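Local coordinates for GDSL-like Lipase/Acylhydrolase family protein (PDB 4K7J) that probably removes O-linked acetyl groups from peptidoglycan, as an SGNH-family esterase working through a catalytic triad, at residues A[37-42]-A[52-57]; A[342-347]-A[353-358]. All blocks are in the same frame, centred on the assembly; numbering follows the deposited sequence.

Contact 1 of 2, residues A[37-42]-A[52-57]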
loop_
_atom_site.group_PDB
_atom_site.type_symbol
_atom_site.label_atom_id
_atom_site.label_comp_id
_atom_site.label_asym_id
_atom_site.label_seq_id
_atom_site.Cartn_x
_atom_site.Cartn_y
_atom_site.Cartn_z
ATOM N N SER A 37 3.486 15.745 -15.796
ATOM C CA SER A 37 3.710 14.301 -15.730
ATOM C C SER A 37 2.622 13.471 -16.413
ATOM O O SER A 37 1.468 13.891 -16.493
ATOM C CB SER A 37 3.835 13.864 -14.262
ATOM O OG SER A 37 2.589 13.972 -13.585
ATOM N N PRO A 38 2.990 12.275 -16.888
ATOM C CA PRO A 38 2.009 11.322 -17.419
ATOM C C PRO A 38 0.912 10.972 -16.413
ATOM O O PRO A 38 -0.250 10.866 -16.809
ATOM C CB PRO A 38 2.854 10.078 -17.726
ATOM C CG PRO A 38 4.230 10.598 -17.947
ATOM C CD PRO A 38 4.375 11.791 -17.037
ATOM N N TRP A 39 1.250 10.803 -15.138
ATOM C CA TRP A 39 0.228 10.366 -14.177
ATOM C C TRP A 39 -0.809 11.449 -13.878
ATOM O O TRP A 39 -1.988 11.159 -13.676
ATOM C CB TRP A 39 0.850 9.809 -12.885
ATOM C CG TRP A 39 1.587 10.807 -12.058
ATOM C CD1 TRP A 39 2.922 11.097 -12.111
ATOM C CD2 TRP A 39 1.037 11.647 -11.042
ATOM N NE1 TRP A 39 3.235 12.063 -11.188
ATOM C CE2 TRP A 39 2.093 12.420 -10.521
ATOM C CE3 TRP A 39 -0.247 11.824 -10.523
ATOM C CZ2 TRP A 39 1.903 13.351 -9.514
ATOM C CZ3 TRP A 39 -0.430 12.752 -9.517
ATOM C CH2 TRP A 39 0.641 13.500 -9.024
ATOM N N MET A 40 -0.377 12.702 -13.852
ATOM C CA MET A 40 -1.317 13.804 -13.642
ATOM C C MET A 40 -2.291 13.902 -14.817
ATOM O O MET A 40 -3.494 14.099 -14.635
ATOM C CB MET A 40 -0.555 15.119 -13.484
ATOM C CG MET A 40 -1.422 16.351 -13.281
ATOM S SD MET A 40 -2.374 16.338 -11.751
ATOM C CE MET A 40 -1.074 16.398 -10.514
ATOM N N LYS A 41 -1.756 13.758 -16.024
ATOM C CA LYS A 41 -2.571 13.794 -17.232
ATOM C C LYS A 41 -3.635 12.693 -17.178
ATOM O O LYS A 41 -4.794 12.911 -17.536
ATOM C CB LYS A 41 -1.685 13.658 -18.472
ATOM C CG LYS A 41 -2.411 13.831 -19.797
ATOM C CD LYS A 41 -1.477 13.572 -20.973
ATOM C CE LYS A 41 -0.435 14.675 -21.115
ATOM N NZ LYS A 41 -1.050 15.957 -21.564
ATOM N N LYS A 42 -3.257 11.519 -16.686
ATOM C CA LYS A 42 -4.238 10.445 -16.533
ATOM C C LYS A 42 -5.270 10.757 -15.437
ATOM O O LYS A 42 -6.460 10.496 -15.617
ATOM C CB LYS A 42 -3.554 9.099 -16.282
ATOM C CG LYS A 42 -4.529 7.944 -16.145
ATOM C CD LYS A 42 -3.815 6.605 -15.996
ATOM C CE LYS A 42 -4.828 5.505 -15.738
ATOM N NZ LYS A 42 -4.203 4.162 -15.572
ATOM N N GLU A 52 -11.092 5.532 -17.407
ATOM C CA GLU A 52 -9.875 4.824 -17.037
ATOM C C GLU A 52 -9.830 4.569 -15.526
ATOM O O GLU A 52 -10.621 5.141 -14.766
ATOM C CB GLU A 52 -8.648 5.613 -17.475
ATOM C CG GLU A 52 -8.463 5.694 -18.977
ATOM C CD GLU A 52 -7.328 6.620 -19.349
ATOM O OE1 GLU A 52 -7.498 7.848 -19.190
ATOM O OE2 GLU A 52 -6.262 6.127 -19.779
ATOM N N THR A 53 -8.928 3.692 -15.092
ATOM C CA THR A 53 -8.734 3.471 -13.662
ATOM C C THR A 53 -7.405 4.061 -13.221
ATOM O O THR A 53 -6.351 3.683 -13.735
ATOM C CB THR A 53 -8.761 1.977 -13.290
ATOM O OG1 THR A 53 -10.069 1.445 -13.529
ATOM C CG2 THR A 53 -8.412 1.784 -11.804
ATOM N N PHE A 54 -7.452 4.985 -12.263
ATOM C CA PHE A 54 -6.228 5.553 -11.725
ATOM C C PHE A 54 -5.890 4.808 -10.439
ATOM O O PHE A 54 -6.647 4.855 -9.468
ATOM C CB PHE A 54 -6.373 7.052 -11.468
ATOM C CG PHE A 54 -5.092 7.723 -11.068
ATOM C CD1 PHE A 54 -4.684 7.739 -9.739
ATOM C CD2 PHE A 54 -4.291 8.341 -12.022
ATOM C CE1 PHE A 54 -3.495 8.359 -9.370
ATOM C CE2 PHE A 54 -3.102 8.965 -11.664
ATOM C CZ PHE A 54 -2.701 8.971 -10.332
ATOM N N ARG A 55 -4.739 4.137 -10.441
ATOM C CA ARG A 55 -4.397 3.193 -9.380
ATOM C C ARG A 55 -3.337 3.753 -8.442
ATOM O O ARG A 55 -2.189 3.969 -8.842
ATOM C CB ARG A 55 -3.916 1.865 -9.980
ATOM C CG ARG A 55 -4.976 1.121 -10.785
ATOM C CD ARG A 55 -4.391 -0.085 -11.516
ATOM N NE ARG A 55 -5.361 -0.642 -12.456
ATOM C CZ ARG A 55 -5.437 -0.301 -13.738
ATOM N NH1 ARG A 55 -4.590 0.582 -14.243
ATOM N NH2 ARG A 55 -6.353 -0.854 -14.517
ATOM N N ILE A 56 -3.745 3.987 -7.199
ATOM C CA ILE A 56 -2.848 4.454 -6.146
ATOM C C ILE A 56 -2.461 3.255 -5.285
ATOM O O ILE A 56 -3.334 2.533 -4.800
ATOM C CB ILE A 56 -3.558 5.511 -5.254
ATOM C CG1 ILE A 56 -3.852 6.780 -6.051
ATOM C CG2 ILE A 56 -2.714 5.863 -4.022
ATOM C CD1 ILE A 56 -4.717 7.793 -5.274
ATOM N N LEU A 57 -1.158 3.038 -5.105
ATOM C CA LEU A 57 -0.661 1.888 -4.344
ATOM C C LEU A 57 0.219 2.322 -3.165
ATOM O O LEU A 57 1.315 2.843 -3.359
ATOM C CB LEU A 57 0.147 0.961 -5.261
ATOM C CG LEU A 57 0.870 -0.228 -4.625
ATOM C CD1 LEU A 57 -0.143 -1.137 -3.934
ATOM C CD2 LEU A 57 1.678 -1.008 -5.694
#

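Contact 2 of 2, residues A[342-347]-A[353-358]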
loop_
_atom_site.group_PDB
_atom_site.type_symbol
_atom_site.label_atom_id
_atom_site.label_comp_id
_atom_site.label_asym_id
_atom_site.label_seq_id
_atom_site.Cartn_x
_atom_site.Cartn_y
_atom_site.Cartn_z
ATOM N N GLN A 342 -4.935 13.685 23.383
ATOM C CA GLN A 342 -6.264 13.972 22.878
ATOM C C GLN A 342 -6.933 12.779 22.195
ATOM O O GLN A 342 -8.010 12.913 21.619
ATOM C CB GLN A 342 -6.233 15.194 21.966
ATOM C CG GLN A 342 -5.693 16.430 22.674
ATOM C CD GLN A 342 -5.979 17.703 21.913
ATOM O OE1 GLN A 342 -7.022 17.835 21.282
ATOM N NE2 GLN A 342 -5.047 18.647 21.963
ATOM N N GLY A 343 -6.305 11.614 22.279
ATOM C CA GLY A 343 -6.889 10.401 21.732
ATOM C C GLY A 343 -6.729 10.207 20.232
ATOM O O GLY A 343 -7.311 9.278 19.663
ATOM N N TRP A 344 -5.944 11.065 19.587
ATOM C CA TRP A 344 -5.654 10.897 18.162
ATOM C C TRP A 344 -4.463 9.960 17.941
ATOM O O TRP A 344 -4.162 9.569 16.814
ATOM C CB TRP A 344 -5.394 12.247 17.497
ATOM C CG TRP A 344 -6.546 13.204 17.612
ATOM C CD1 TRP A 344 -6.776 14.081 18.626
ATOM C CD2 TRP A 344 -7.623 13.376 16.679
ATOM N NE1 TRP A 344 -7.926 14.793 18.387
ATOM C CE2 TRP A 344 -8.467 14.380 17.198
ATOM C CE3 TRP A 344 -7.958 12.775 15.458
ATOM C CZ2 TRP A 344 -9.626 14.803 16.538
ATOM C CZ3 TRP A 344 -9.108 13.197 14.801
ATOM C CH2 TRP A 344 -9.931 14.200 15.344
ATOM N N ALA A 345 -3.787 9.599 19.019
ATOM C CA ALA A 345 -2.671 8.670 18.920
ATOM C C ALA A 345 -2.754 7.692 20.076
ATOM O O ALA A 345 -3.295 8.027 21.124
ATOM C CB ALA A 345 -1.350 9.422 18.947
ATOM N N ALA A 346 -2.222 6.486 19.875
ATOM C CA ALA A 346 -2.252 5.440 20.889
ATOM C C ALA A 346 -1.312 5.747 22.048
ATOM O O ALA A 346 -0.407 6.567 21.922
ATOM C CB ALA A 346 -1.902 4.089 20.268
ATOM N N LYS A 347 -1.519 5.061 23.168
ATOM C CA LYS A 347 -0.737 5.290 24.381
ATOM C C LYS A 347 0.762 5.062 24.209
ATOM O O LYS A 347 1.565 5.605 24.967
ATOM C CB LYS A 347 -1.246 4.407 25.522
ATOM C CG LYS A 347 -0.828 2.946 25.406
ATOM C CD LYS A 347 -1.489 2.085 26.476
ATOM C CE LYS A 347 -2.996 2.018 26.278
ATOM N NZ LYS A 347 -3.678 1.282 27.383
ATOM N N SER A 353 -4.616 6.164 16.662
ATOM C CA SER A 353 -5.928 5.590 16.848
ATOM C C SER A 353 -6.611 5.721 15.508
ATOM O O SER A 353 -6.110 6.424 14.625
ATOM C CB SER A 353 -6.708 6.375 17.909
ATOM O OG SER A 353 -6.966 7.698 17.458
ATOM N N ALA A 354 -7.760 5.064 15.368
ATOM C CA ALA A 354 -8.517 5.096 14.124
ATOM C C ALA A 354 -8.750 6.522 13.632
ATOM O O ALA A 354 -8.563 6.811 12.453
ATOM C CB ALA A 354 -9.859 4.358 14.293
ATOM N N LYS A 355 -9.148 7.422 14.526
ATOM C CA LYS A 355 -9.474 8.773 14.078
ATOM C C LYS A 355 -8.203 9.569 13.781
ATOM O O LYS A 355 -8.206 10.469 12.937
ATOM C CB LYS A 355 -10.390 9.501 15.072
ATOM C CG LYS A 355 -9.768 9.814 16.427
ATOM C CD LYS A 355 -10.723 10.661 17.275
ATOM C CE LYS A 355 -10.059 11.138 18.551
ATOM N NZ LYS A 355 -11.035 11.840 19.425
ATOM N N GLY A 356 -7.111 9.209 14.442
ATOM C CA GLY A 356 -5.830 9.831 14.167
ATOM C C GLY A 356 -5.374 9.518 12.754
ATOM O O GLY A 356 -4.948 10.406 12.011
ATOM N N TYR A 357 -5.476 8.251 12.366
ATOM C CA TYR A 357 -5.114 7.878 11.000
ATOM C C TYR A 357 -6.045 8.530 9.976
ATOM O O TYR A 357 -5.599 8.976 8.905
ATOM C CB TYR A 357 -5.109 6.354 10.820
ATOM C CG TYR A 357 -3.939 5.647 11.463
ATOM C CD1 TYR A 357 -2.630 5.965 11.111
ATOM C CD2 TYR A 357 -4.142 4.657 12.422
ATOM C CE1 TYR A 357 -1.557 5.323 11.698
ATOM C CE2 TYR A 357 -3.070 4.009 13.018
ATOM C CZ TYR A 357 -1.778 4.348 12.646
ATOM O OH TYR A 357 -0.700 3.714 13.224
ATOM N N ARG A 358 -7.338 8.575 10.298
ATOM C CA ARG A 358 -8.301 9.182 9.384
ATOM C C ARG A 358 -7.964 10.654 9.177
ATOM O O ARG A 358 -8.007 11.151 8.055
ATOM C CB ARG A 358 -9.735 9.049 9.905
ATOM C CG ARG A 358 -10.781 9.557 8.905
ATOM C CD ARG A 358 -12.137 9.845 9.566
ATOM N NE ARG A 358 -12.052 10.932 10.541
ATOM C CZ ARG A 358 -12.463 10.843 11.804
ATOM N NH1 ARG A 358 -13.007 9.715 12.250
ATOM N NH2 ARG A 358 -12.337 11.885 12.618
#

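Contact 1 of 2, residues A[37-42]-A[52-57]
K42 on helix 38-42 lies nearest F54 on strand 53-57, their CA atoms 7.1 Å apart, and the helix and strand run at 128° to each other, N to C, with their axes 9.8 Å apart. K42 bridges that gap. With CG anti to the backbone N (chi1 -179°) and every later torsion also extended, its straight chain carries NZ to T53 O for a hydrogen bond of 2.9 Å. The donor stands 30° off the carbonyl plane. D241, just ahead of strand 242-246, adds a salt bridge to the same ammonium and also accepts from R55 N; its carboxylate probably offsets the like charges where K42 NZ lies 3.8 Å from R55 NH1, as does E203, the salt-bridge partner of R55 NE.

This is helix-on-sheet packing in the alpha/beta domain of an SGNH hydrolase: strand 53-60 is an inner strand of the mixed sheet, between strands 242-246 and 208-215. F54 packs between its strand and the helix. Its ring edge meets W39 O, with CE2 3.2 Å from that oxygen, while its CZ touches W39 CE3 obliquely at 3.8 Å. K42 CG packs near the plane of the same ring, 4.1 Å from F54 CD2.

Contact 2 of 2, residues A[342-347]-A[353-358]
S353 joins the loop 342-347 to the start of helix 354-358 with a hydroxyl that both donates and accepts. Its OG donates to G343 O at 2.7 Å, with the donor 18° from the carbonyl plane, and accepts a weak N-cap bond from G356 N. A chi1 of 65° sets OG between the backbone N and the carbonyl carbon of S353, near enough to the first turn for the cap while it still meets the loop. The neighbouring carbonyl, W344 O, takes a weak but nearly straight bond from S353 N (3.4 Å, 170° at the hydrogen) and also a CA-H...O contact from G356, whose CA lies 3.1 Å away. G356 has no side chain at the point where the two backbones come this close. Further along, the Y357 hydroxyl is hydrogen-bonded to H63 ND1 and F352 N.

K355 lies across the W344 indole at about a right angle. Its methylenes cover one face, CD standing 3.9 Å from the centroid of the six-membered ring, and its NZ forms a cation-pi contact 4.5 Å from the centroid of the five-membered ring. K355 O meets the indole in plane at the edge, 3.4 Å from W344 CZ3.

G343, with positive phi, is the C-prime residue of the Schellman motif that ends helix 336-341, whose carbonyls satisfy the amides of G343 and W344. A Schellman end is thus followed by an N-capped helix start; the connection between them holds H351, where SGNH hydrolases carry their Asp-x-x-His block, consistent with a junction flanking the active site.

From the N terminus the chain passes through edge strand 28-30, then helix 38-47 and strand 53-60; contact 1 closes the short connection between these last two, setting the helix against the mixed sheet. The chain then builds the two antiparallel sheets, returns to the mixed sheet at strand 208-215, and adds strands 242-246, 281-286 and 322-325. Only after helix 336-341 does contact 2 close a loop of its own, fastening the stretch behind that helix to the start of long helix 354-373. The contacts therefore follow in series, neither nested nor crossed. Their centres are 30 Å apart and their nearest atoms about 14 Å, so each ties a separate region of the alpha/beta domain.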